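Sulfotransferase (Alicyclobacillus acidocaldarius subsp. acidocaldarius, PDB 3RNL) probably transfers a sulfuryl group from a donor such as PAPS to an acceptor, and binds magnesium ions. Local coordinates at residues A[116-122]-A[161-167]; A[186-190]-A[296-301]. All blocks are in the same frame, centred on the assembly; numbering follows the deposited sequence. Where two conformers were deposited one is given.

The two contacts lie at the C-terminal ends of two neighbouring strands of the parallel sheet of this alpha-beta-alpha sandwich, 111-116 and the edge strand 183-187, their centres about 12 Å apart. Contact 1 is complete in the chain before either half of contact 2. They meet where the two strands run side by side: Leu116 O and N make probable hydrogen bonds to Phe188 N and Ile186 O. Each strand passes directly or nearly so into a helix, 119-132 or 188-193. Trp301 of contact 2 packs against Pro119 of contact 1, with Trp301 CE3 3.6 Å from Pro119 CD. The C-terminal segment 296-301, which follows helix 273-294, is thereby joined to the strand ends of the core.

Contact 1 (A[116-122]-A[161-167]); sequences LRNPVDR and YRAVGLY
Tyr167 reaches across to the turn that follows strand 111-116, and Tyr167 OH donates to Arg117 O at 2.7 Å, meeting that carbonyl in its plane on a lone pair. The ring is clasped on both faces: Leu116 CD2 makes a CH-pi contact over one, 3.7 Å from the ring centroid, while Gly165 O lies over the opposite face. Pro119 slants by with its CD near Tyr167 CE2 and rests its CB 3.6 Å from Gly165 O.

Arg122 runs alongside the tyrosine. Its CG stands opposite the backbone N (chi1 -168°), which sends the chain past the tyrosine hydroxyl; CB and CG pass it at van der Waals distance, and Arg122 CD comes to 3.3 Å from Tyr167 OH at the edge of the ring. Bends at the next two torsions then carry the guanidinium over Val164. Arg122 NE donates to water 1 at 2.8 Å, and this water in turn donates to Pro119 O and Tyr161 O. Arg122 CZ lies 3.4 Å from Val164 CG1, which sits over the centre of one guanidinium face. The sequence RNPVDR resembles the segment that in PAPS-dependent sulfotransferases helps hold the 3'-phosphate of the donor, and here it opens helix 119-132, with Asn118 OD1 capping Val120 N. Of the two terminal nitrogens, NH1 is hydrogen-bonded to Ala17 O of the loop after strand 11-13. Arg122 NH2 donates to Tyr161 O at 3.1 Å (N-H...O angle 159°), the oxygen lying in the guanidinium plane. A leucine in place of Arg122 would probably leave Tyr161 O and Ala17 O without these donors and let water 1 shift. The guanidinium and the Tyr167 ring are turned almost perpendicular, their planes 81° apart. Tyr161 itself points its hydroxyl to Ser143 of helix 140-145.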
# COMPACT_ATOMS: atom_id res chain seq x y z
N LEU A 116 -5.50 0.95 4.77
CA LEU A 116 -4.83 1.85 5.71
C LEU A 116 -4.88 1.29 7.10
O LEU A 116 -5.85 0.68 7.51
CB LEU A 116 -5.51 3.23 5.71
CG LEU A 116 -5.65 3.91 4.34
CD1 LEU A 116 -6.45 5.22 4.48
CD2 LEU A 116 -4.28 4.20 3.73
N ARG A 117 -3.82 1.57 7.86
CA ARG A 117 -3.73 1.11 9.22
C ARG A 117 -3.37 2.31 10.08
O ARG A 117 -2.74 3.24 9.59
CB ARG A 117 -2.60 0.10 9.27
CG ARG A 117 -2.33 -0.46 10.60
CD ARG A 117 -1.22 -1.43 10.47
NE ARG A 117 -1.04 -2.19 11.69
CZ ARG A 117 -0.13 -3.13 11.82
NH1 ARG A 117 0.67 -3.43 10.80
NH2 ARG A 117 -0.03 -3.78 12.96
N ASN A 118 -3.69 2.27 11.38
CA ASN A 118 -3.31 3.38 12.25
C ASN A 118 -1.82 3.66 11.98
O ASN A 118 -0.99 2.76 12.10
CB ASN A 118 -3.50 2.93 13.70
CG ASN A 118 -3.03 3.96 14.73
OD1 ASN A 118 -2.29 4.89 14.43
ND2 ASN A 118 -3.47 3.77 15.98
N PRO A 119 -1.49 4.90 11.59
CA PRO A 119 -0.12 5.15 11.13
C PRO A 119 0.93 5.02 12.24
O PRO A 119 2.11 4.88 11.93
CB PRO A 119 -0.17 6.61 10.63
CG PRO A 119 -1.40 7.21 11.30
CD PRO A 119 -2.38 6.05 11.37
N VAL A 120 0.51 5.08 13.49
CA VAL A 120 1.43 4.82 14.59
C VAL A 120 1.88 3.35 14.56
O VAL A 120 3.07 3.03 14.64
CB VAL A 120 0.79 5.14 15.95
CG1 VAL A 120 1.78 4.83 17.08
CG2 VAL A 120 0.37 6.61 16.00
N ASP A 121 0.90 2.44 14.44
CA ASP A 121 1.18 1.01 14.35
C ASP A 121 1.91 0.66 13.07
O ASP A 121 2.76 -0.23 13.06
CB ASP A 121 -0.11 0.20 14.45
CG ASP A 121 -0.76 0.33 15.82
OD1 ASP A 121 -0.08 0.04 16.82
OD2 ASP A 121 -1.93 0.73 15.90
N ARG A 122 1.56 1.34 11.99
CA ARG A 122 2.21 1.09 10.69
C ARG A 122 3.70 1.41 10.79
O ARG A 122 4.55 0.66 10.27
CB ARG A 122 1.59 1.97 9.60
CG ARG A 122 2.01 1.55 8.17
CD ARG A 122 2.09 2.75 7.23
NE ARG A 122 3.26 3.56 7.57
CZ ARG A 122 4.51 3.25 7.21
NH1 ARG A 122 4.74 2.15 6.49
NH2 ARG A 122 5.52 4.03 7.59
N TYR A 161 9.08 6.55 8.38
CA TYR A 161 8.05 6.10 9.29
C TYR A 161 6.89 7.07 9.25
O TYR A 161 5.73 6.67 9.18
CB TYR A 161 8.61 6.05 10.70
CG TYR A 161 9.70 5.02 10.84
CD1 TYR A 161 9.44 3.68 10.58
CD2 TYR A 161 10.98 5.38 11.25
CE1 TYR A 161 10.44 2.72 10.70
CE2 TYR A 161 11.98 4.44 11.37
CZ TYR A 161 11.70 3.11 11.11
OH TYR A 161 12.71 2.18 11.24
N ARG A 162 7.22 8.35 9.34
CA ARG A 162 6.21 9.40 9.34
C ARG A 162 5.67 9.69 7.93
O ARG A 162 4.45 9.77 7.74
CB ARG A 162 6.77 10.70 9.96
CG ARG A 162 6.93 10.66 11.48
CD ARG A 162 7.69 11.91 11.98
NE ARG A 162 7.33 12.27 13.36
CZ ARG A 162 8.02 11.90 14.44
NH1 ARG A 162 9.11 11.17 14.30
NH2 ARG A 162 7.62 12.28 15.65
N ALA A 163 6.56 9.86 6.95
CA ALA A 163 6.11 10.36 5.65
C ALA A 163 5.10 9.41 5.01
O ALA A 163 4.10 9.84 4.42
CB ALA A 163 7.30 10.59 4.72
N VAL A 164 5.35 8.12 5.13
CA VAL A 164 4.49 7.13 4.49
C VAL A 164 3.12 7.02 5.18
O VAL A 164 2.12 6.64 4.56
CB VAL A 164 5.22 5.76 4.40
CG1 VAL A 164 4.26 4.63 4.07
CG2 VAL A 164 6.33 5.86 3.35
N GLY A 165 3.07 7.39 6.45
CA GLY A 165 1.83 7.35 7.21
C GLY A 165 0.98 8.61 7.09
O GLY A 165 -0.13 8.64 7.65
N LEU A 166 1.43 9.64 6.37
CA LEU A 166 0.51 10.77 6.30
C LEU A 166 -0.32 10.51 5.05
O LEU A 166 -0.09 11.09 3.97
CB LEU A 166 1.34 12.05 6.12
CG LEU A 166 2.18 12.47 7.34
CD1 LEU A 166 3.27 13.50 6.98
CD2 LEU A 166 1.25 13.04 8.39
N TYR A 167 -1.46 9.89 5.28
CA TYR A 167 -2.22 9.30 4.18
C TYR A 167 -3.07 10.31 3.44
O TYR A 167 -3.41 10.08 2.28
CB TYR A 167 -3.18 8.22 4.69
CG TYR A 167 -2.57 7.06 5.44
CD1 TYR A 167 -1.47 6.35 4.94
CD2 TYR A 167 -3.13 6.64 6.63
CE1 TYR A 167 -0.95 5.24 5.64
CE2 TYR A 167 -2.61 5.56 7.35
CZ TYR A 167 -1.52 4.87 6.84
OH TYR A 167 -1.04 3.79 7.55
O HOH W 1 3.23 5.62 9.52

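Contact 2 (A[186-190]-A[296-301]); sequences ILFEE and RDLSAW. With GOL (glycerol), chain E.
Leu187 and Leu298 lie with their CA atoms 9.4 Å apart, and Glu189 and Ala300 with their CA atoms 8.7 Å apart, so the backbones stay clear of each other and side chains bridge the gap. Segment 186-190 turns from strand into helix at Leu187, whereas 296-301 is a loop ending in a short 3-10 turn, led into by an Asx turn in which Asp297 OD2 accepts from Ser299 N. Leu187 is the hub. Leu187 CD1 sits over the centre of the Arg296 guanidinium, 3.6 Å from Arg296 CZ, and also touches Leu298 CD2; the other branch, Leu187 CD2, meets Trp301 CZ2 at 4.2 Å. A bend at chi3 (-57°) brings the arginine head over the leucine. Arg296 NH2 forms a salt bridge with Glu190 OE2; its hydrogen bond is poorly aligned, and the glutamate has two deposited conformers, so the pairing is taken with caution. Glycerol, probably from the crystallisation liquor, accepts through O1 from Leu187 N at 3.0 Å and from Arg296 NH1. Trp301 NE1 gives a weak hydrogen bond to Glu189 OE1 at 3.2 Å, close to the indole plane; water 2 donates to Glu189 OE1 and takes a second weak bond from the same Trp301 N-H. Glu189 OE2 accepts a hydrogen bond from Asn118 N, tying this carboxylate to the turn after strand 111-116. Behind the loop, Leu298 and Trp301 pack on Val287 and Leu290 of helix 273-294, while Ile186 lies on helix 195-206 and its backbone pairs with strand 111-116.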
# COMPACT_ATOMS: atom_id res chain seq x y z
N ILE A 186 -9.97 0.47 2.52
CA ILE A 186 -10.27 -0.53 3.55
C ILE A 186 -9.41 -0.24 4.76
O ILE A 186 -8.27 0.18 4.62
CB ILE A 186 -9.86 -1.93 3.07
CG1 ILE A 186 -10.60 -2.30 1.79
CG2 ILE A 186 -10.14 -2.98 4.14
CD1 ILE A 186 -9.93 -3.46 1.08
N LEU A 187 -9.97 -0.44 5.95
CA LEU A 187 -9.17 -0.30 7.18
C LEU A 187 -8.62 -1.64 7.63
O LEU A 187 -9.32 -2.65 7.66
CB LEU A 187 -10.01 0.32 8.30
CG LEU A 187 -10.65 1.66 7.96
CD1 LEU A 187 -11.39 2.21 9.17
CD2 LEU A 187 -9.58 2.66 7.45
N PHE A 188 -7.34 -1.65 8.00
CA PHE A 188 -6.67 -2.87 8.42
C PHE A 188 -7.42 -3.55 9.57
O PHE A 188 -7.54 -4.78 9.63
CB PHE A 188 -5.24 -2.53 8.85
CG PHE A 188 -4.53 -3.66 9.51
CD1 PHE A 188 -3.95 -4.66 8.75
CD2 PHE A 188 -4.45 -3.72 10.88
CE1 PHE A 188 -3.29 -5.71 9.36
CE2 PHE A 188 -3.79 -4.77 11.51
CZ PHE A 188 -3.21 -5.77 10.74
N GLU A 189 -7.91 -2.75 10.49
CA GLU A 189 -8.58 -3.27 11.67
C GLU A 189 -9.87 -4.06 11.32
O GLU A 189 -10.18 -5.10 11.93
CB GLU A 189 -8.81 -2.11 12.65
CG GLU A 189 -7.49 -1.38 13.13
CD GLU A 189 -6.83 -0.36 12.14
OE1 GLU A 189 -7.46 0.08 11.13
OE2 GLU A 189 -5.64 0.03 12.40
N GLU A 190 -10.62 -3.59 10.33
CA GLU A 190 -11.79 -4.31 9.85
C GLU A 190 -11.39 -5.60 9.13
O GLU A 190 -12.02 -6.64 9.29
CB GLU A 190 -12.63 -3.44 8.92
CG GLU A 190 -13.74 -2.71 9.63
CD GLU A 190 -13.57 -1.21 9.58
OE1 GLU A 190 -13.52 -0.58 10.66
OE2 GLU A 190 -13.49 -0.67 8.46
N ARG A 296 -15.51 8.60 6.74
CA ARG A 296 -15.73 7.74 7.89
C ARG A 296 -14.88 8.18 9.07
O ARG A 296 -13.87 8.85 8.90
CB ARG A 296 -15.48 6.28 7.54
CG ARG A 296 -14.05 5.96 7.18
CD ARG A 296 -13.95 4.53 6.66
NE ARG A 296 -14.46 3.56 7.63
CZ ARG A 296 -14.49 2.24 7.43
NH1 ARG A 296 -14.05 1.73 6.29
NH2 ARG A 296 -14.96 1.44 8.38
N ASP A 297 -15.32 7.80 10.26
CA ASP A 297 -14.66 8.20 11.49
C ASP A 297 -13.52 7.22 11.85
O ASP A 297 -13.64 6.01 11.68
CB ASP A 297 -15.67 8.29 12.63
CG ASP A 297 -15.02 8.31 13.98
OD1 ASP A 297 -14.77 9.42 14.50
OD2 ASP A 297 -14.75 7.22 14.54
N LEU A 298 -12.39 7.81 12.21
CA LEU A 298 -11.13 7.16 12.57
C LEU A 298 -10.84 7.01 14.07
O LEU A 298 -9.67 6.92 14.46
CB LEU A 298 -9.94 7.66 11.75
CG LEU A 298 -10.24 7.37 10.26
CD1 LEU A 298 -9.19 8.02 9.35
CD2 LEU A 298 -10.36 5.87 9.99
N SER A 299 -11.84 7.23 14.91
CA SER A 299 -11.63 7.27 16.35
C SER A 299 -10.88 6.04 16.89
O SER A 299 -10.23 6.11 17.93
CB SER A 299 -12.96 7.47 17.10
OG SER A 299 -13.87 6.41 16.84
N ALA A 300 -10.97 4.92 16.18
CA ALA A 300 -10.23 3.72 16.59
C ALA A 300 -8.72 3.98 16.59
O ALA A 300 -7.96 3.29 17.26
CB ALA A 300 -10.57 2.55 15.68
N TRP A 301 -8.29 4.98 15.84
CA TRP A 301 -6.86 5.28 15.78
C TRP A 301 -6.40 6.21 16.91
O TRP A 301 -5.22 6.53 16.98
CB TRP A 301 -6.52 5.91 14.43
CG TRP A 301 -6.65 4.98 13.25
CD1 TRP A 301 -7.07 3.68 13.26
CD2 TRP A 301 -6.36 5.31 11.89
NE1 TRP A 301 -7.04 3.17 11.97
CE2 TRP A 301 -6.61 4.15 11.12
CE3 TRP A 301 -5.91 6.47 11.25
CZ2 TRP A 301 -6.43 4.13 9.73
CZ3 TRP A 301 -5.72 6.44 9.87
CH2 TRP A 301 -5.98 5.28 9.13
C1 GOL E . -13.95 -2.04 5.55
O1 GOL E . -12.87 -1.25 6.03
C2 GOL E . -14.12 -1.92 4.04
O2 GOL E . -14.79 -3.08 3.55
C3 GOL E . -14.91 -0.65 3.71
O3 GOL E . -14.41 -0.01 2.54
O HOH W 2 -9.33 1.64 11.45